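Local coordinates for protein SSD1 (Saccharomyces cerevisiae S288C, PDB 7AM1) that binds mRNA untranslated regions as a non-enzymatic RNase II-family pseudonuclease and represses translation, at residues A[778-783]-A[879-884]. Residues are numbered along the deposited sequence; the frame is centred on the assembly and turned at random.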
loop_
_atom_site.group_PDB
_atom_site.type_symbol
_atom_site.label_atom_id
_atom_site.label_comp_id
_atom_site.label_asym_id
_atom_site.label_seq_id
_atom_site.Cartn_x
_atom_site.Cartn_y
_atom_site.Cartn_z
ATOM N N LEU A 778 6.567 17.787 23.753
ATOM C CA LEU A 778 7.578 16.948 24.374
ATOM C C LEU A 778 8.854 17.762 24.519
ATOM O O LEU A 778 9.349 18.327 23.538
ATOM C CB LEU A 778 7.819 15.692 23.534
ATOM C CG LEU A 778 9.009 14.807 23.887
ATOM C CD1 LEU A 778 8.755 14.084 25.190
ATOM C CD2 LEU A 778 9.259 13.816 22.759
ATOM N N GLU A 779 9.371 17.840 25.737
ATOM C CA GLU A 779 10.592 18.588 26.017
ATOM C C GLU A 779 11.714 17.591 26.268
ATOM O O GLU A 779 11.694 16.856 27.262
ATOM C CB GLU A 779 10.398 19.536 27.198
ATOM C CG GLU A 779 9.427 20.667 26.891
ATOM C CD GLU A 779 9.419 21.752 27.949
ATOM O OE1 GLU A 779 10.025 21.546 29.024
ATOM O OE2 GLU A 779 8.812 22.816 27.699
ATOM N N LEU A 780 12.678 17.560 25.354
ATOM C CA LEU A 780 13.851 16.710 25.483
ATOM C C LEU A 780 14.917 17.452 26.280
ATOM O O LEU A 780 15.242 18.601 25.966
ATOM C CB LEU A 780 14.387 16.324 24.104
ATOM C CG LEU A 780 13.402 15.701 23.108
ATOM C CD1 LEU A 780 14.071 15.472 21.757
ATOM C CD2 LEU A 780 12.835 14.395 23.637
ATOM N N HIS A 781 15.460 16.798 27.304
ATOM C CA HIS A 781 16.576 17.346 28.075
ATOM C C HIS A 781 17.835 16.640 27.586
ATOM O O HIS A 781 18.099 15.489 27.948
ATOM C CB HIS A 781 16.356 17.167 29.571
ATOM C CG HIS A 781 15.220 17.981 30.109
ATOM N ND1 HIS A 781 15.266 18.614 31.332
ATOM C CD2 HIS A 781 14.001 18.259 29.588
ATOM C CE1 HIS A 781 14.127 19.251 31.539
ATOM N NE2 HIS A 781 13.342 19.051 30.496
ATOM N N TRP A 782 18.606 17.331 26.755
ATOM C CA TRP A 782 19.735 16.713 26.087
ATOM C C TRP A 782 20.968 16.666 26.979
ATOM O O TRP A 782 21.171 17.518 27.851
ATOM C CB TRP A 782 20.090 17.479 24.816
ATOM C CG TRP A 782 19.123 17.311 23.687
ATOM C CD1 TRP A 782 18.023 18.080 23.416
ATOM C CD2 TRP A 782 19.173 16.311 22.668
ATOM N NE1 TRP A 782 17.394 17.620 22.287
ATOM C CE2 TRP A 782 18.078 16.531 21.811
ATOM C CE3 TRP A 782 20.039 15.250 22.397
ATOM C CZ2 TRP A 782 17.828 15.729 20.705
ATOM C CZ3 TRP A 782 19.790 14.457 21.300
ATOM C CH2 TRP A 782 18.695 14.699 20.467
ATOM N N GLN A 783 21.810 15.671 26.727
ATOM C CA GLN A 783 23.168 15.679 27.249
ATOM C C GLN A 783 23.999 16.639 26.408
ATOM O O GLN A 783 24.183 16.391 25.211
ATOM C CB GLN A 783 23.787 14.291 27.188
ATOM C CG GLN A 783 23.047 13.218 27.946
ATOM C CD GLN A 783 23.677 11.856 27.745
ATOM O OE1 GLN A 783 24.873 11.751 27.457
ATOM N NE2 GLN A 783 22.871 10.806 27.860
ATOM N N TYR A 879 19.257 21.451 29.335
ATOM C CA TYR A 879 19.432 21.820 27.927
ATOM C C TYR A 879 18.219 21.282 27.170
ATOM O O TYR A 879 18.195 20.132 26.728
ATOM C CB TYR A 879 20.751 21.265 27.398
ATOM C CG TYR A 879 21.945 21.808 28.157
ATOM C CD1 TYR A 879 22.365 21.215 29.339
ATOM C CD2 TYR A 879 22.631 22.929 27.707
ATOM C CE1 TYR A 879 23.446 21.713 30.047
ATOM C CE2 TYR A 879 23.719 23.436 28.411
ATOM C CZ TYR A 879 24.118 22.823 29.580
ATOM O OH TYR A 879 25.193 23.316 30.286
ATOM N N ILE A 880 17.216 22.143 27.000
ATOM C CA ILE A 880 15.867 21.730 26.633
ATOM C C ILE A 880 15.603 22.032 25.166
ATOM O O ILE A 880 15.868 23.144 24.693
ATOM C CB ILE A 880 14.821 22.431 27.521
ATOM C CG1 ILE A 880 15.083 22.117 28.994
ATOM C CG2 ILE A 880 13.414 22.037 27.095
ATOM C CD1 ILE A 880 14.115 22.784 29.950
ATOM N N GLN A 881 15.062 21.044 24.453
ATOM C CA GLN A 881 14.524 21.225 23.110
ATOM C C GLN A 881 13.032 20.918 23.144
ATOM O O GLN A 881 12.625 19.883 23.684
ATOM C CB GLN A 881 15.218 20.318 22.089
ATOM C CG GLN A 881 14.709 20.509 20.664
ATOM C CD GLN A 881 15.297 19.512 19.685
ATOM O OE1 GLN A 881 15.993 18.576 20.080
ATOM N NE2 GLN A 881 15.014 19.704 18.400
ATOM N N GLU A 882 12.226 21.812 22.575
ATOM C CA GLU A 882 10.785 21.612 22.491
ATOM C C GLU A 882 10.430 20.944 21.168
ATOM O O GLU A 882 10.877 21.385 20.103
ATOM C CB GLU A 882 10.035 22.938 22.614
ATOM C CG GLU A 882 10.447 23.796 23.791
ATOM C CD GLU A 882 9.582 25.036 23.927
ATOM O OE1 GLU A 882 8.880 25.383 22.949
ATOM O OE2 GLU A 882 9.607 25.663 25.007
ATOM N N ILE A 883 9.633 19.884 21.243
ATOM C CA ILE A 883 9.122 19.179 20.072
ATOM C C ILE A 883 7.625 19.453 19.986
ATOM O O ILE A 883 6.861 19.056 20.876
ATOM C CB ILE A 883 9.409 17.670 20.149
ATOM C CG1 ILE A 883 10.883 17.401 20.483
ATOM C CG2 ILE A 883 9.037 16.990 18.842
ATOM C CD1 ILE A 883 11.855 17.858 19.415
ATOM N N HIS A 884 7.207 20.126 18.914
ATOM C CA HIS A 884 5.816 20.482 18.686
ATOM C C HIS A 884 5.301 19.790 17.432
ATOM O O HIS A 884 6.043 19.584 16.470
ATOM C CB HIS A 884 5.631 21.997 18.499
ATOM C CG HIS A 884 5.996 22.816 19.695
ATOM N ND1 HIS A 884 5.055 23.304 20.576
ATOM C CD2 HIS A 884 7.195 23.252 20.146
ATOM C CE1 HIS A 884 5.661 23.995 21.525
ATOM N NE2 HIS A 884 6.960 23.979 21.288
HETATM O O HOH W 1 19.694 18.475 29.840
#
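W782 NE1 donates to Q881 OE1 over 2.8 Å, in the amide plane and on a lone pair, but bent (136° at the hydrogen), the oxygen 22° out of the indole plane. With chi1 at -178°, Q881 turns CG away from its backbone N and runs out extended to the indole edge; Q881 CB lies 3.5 Å from W782 NE1. A phenylalanine in place of W782 would probably leave Q881 OE1 without this donor and the amide freer to turn. L780 CD1 meets I883 CG1 at 3.9 Å on the face that also carries L778 and Q881. On the opposite face, which carries E779, I880 CG1 sits over the centre of the H781 ring, a CH-pi contact 3.9 Å from the centroid. The two strands are antiparallel neighbours, flanked by strands 766-772 and 872-875, in a five-stranded sheet of the DIS3L2-type C-terminal domain, consistent with an OB-type barrel. Backbone bonds pair L778 with I883 and L780 with Q881 and run from W782 N to Y879 O; a water bridges W782 O and Y879 N. E779 OE2 and E882 OE2 lie 4.0 Å apart, their carboxylate planes nearly parallel; salt bridges from R166 to E779 and R873 to E882 probably offset the like charges.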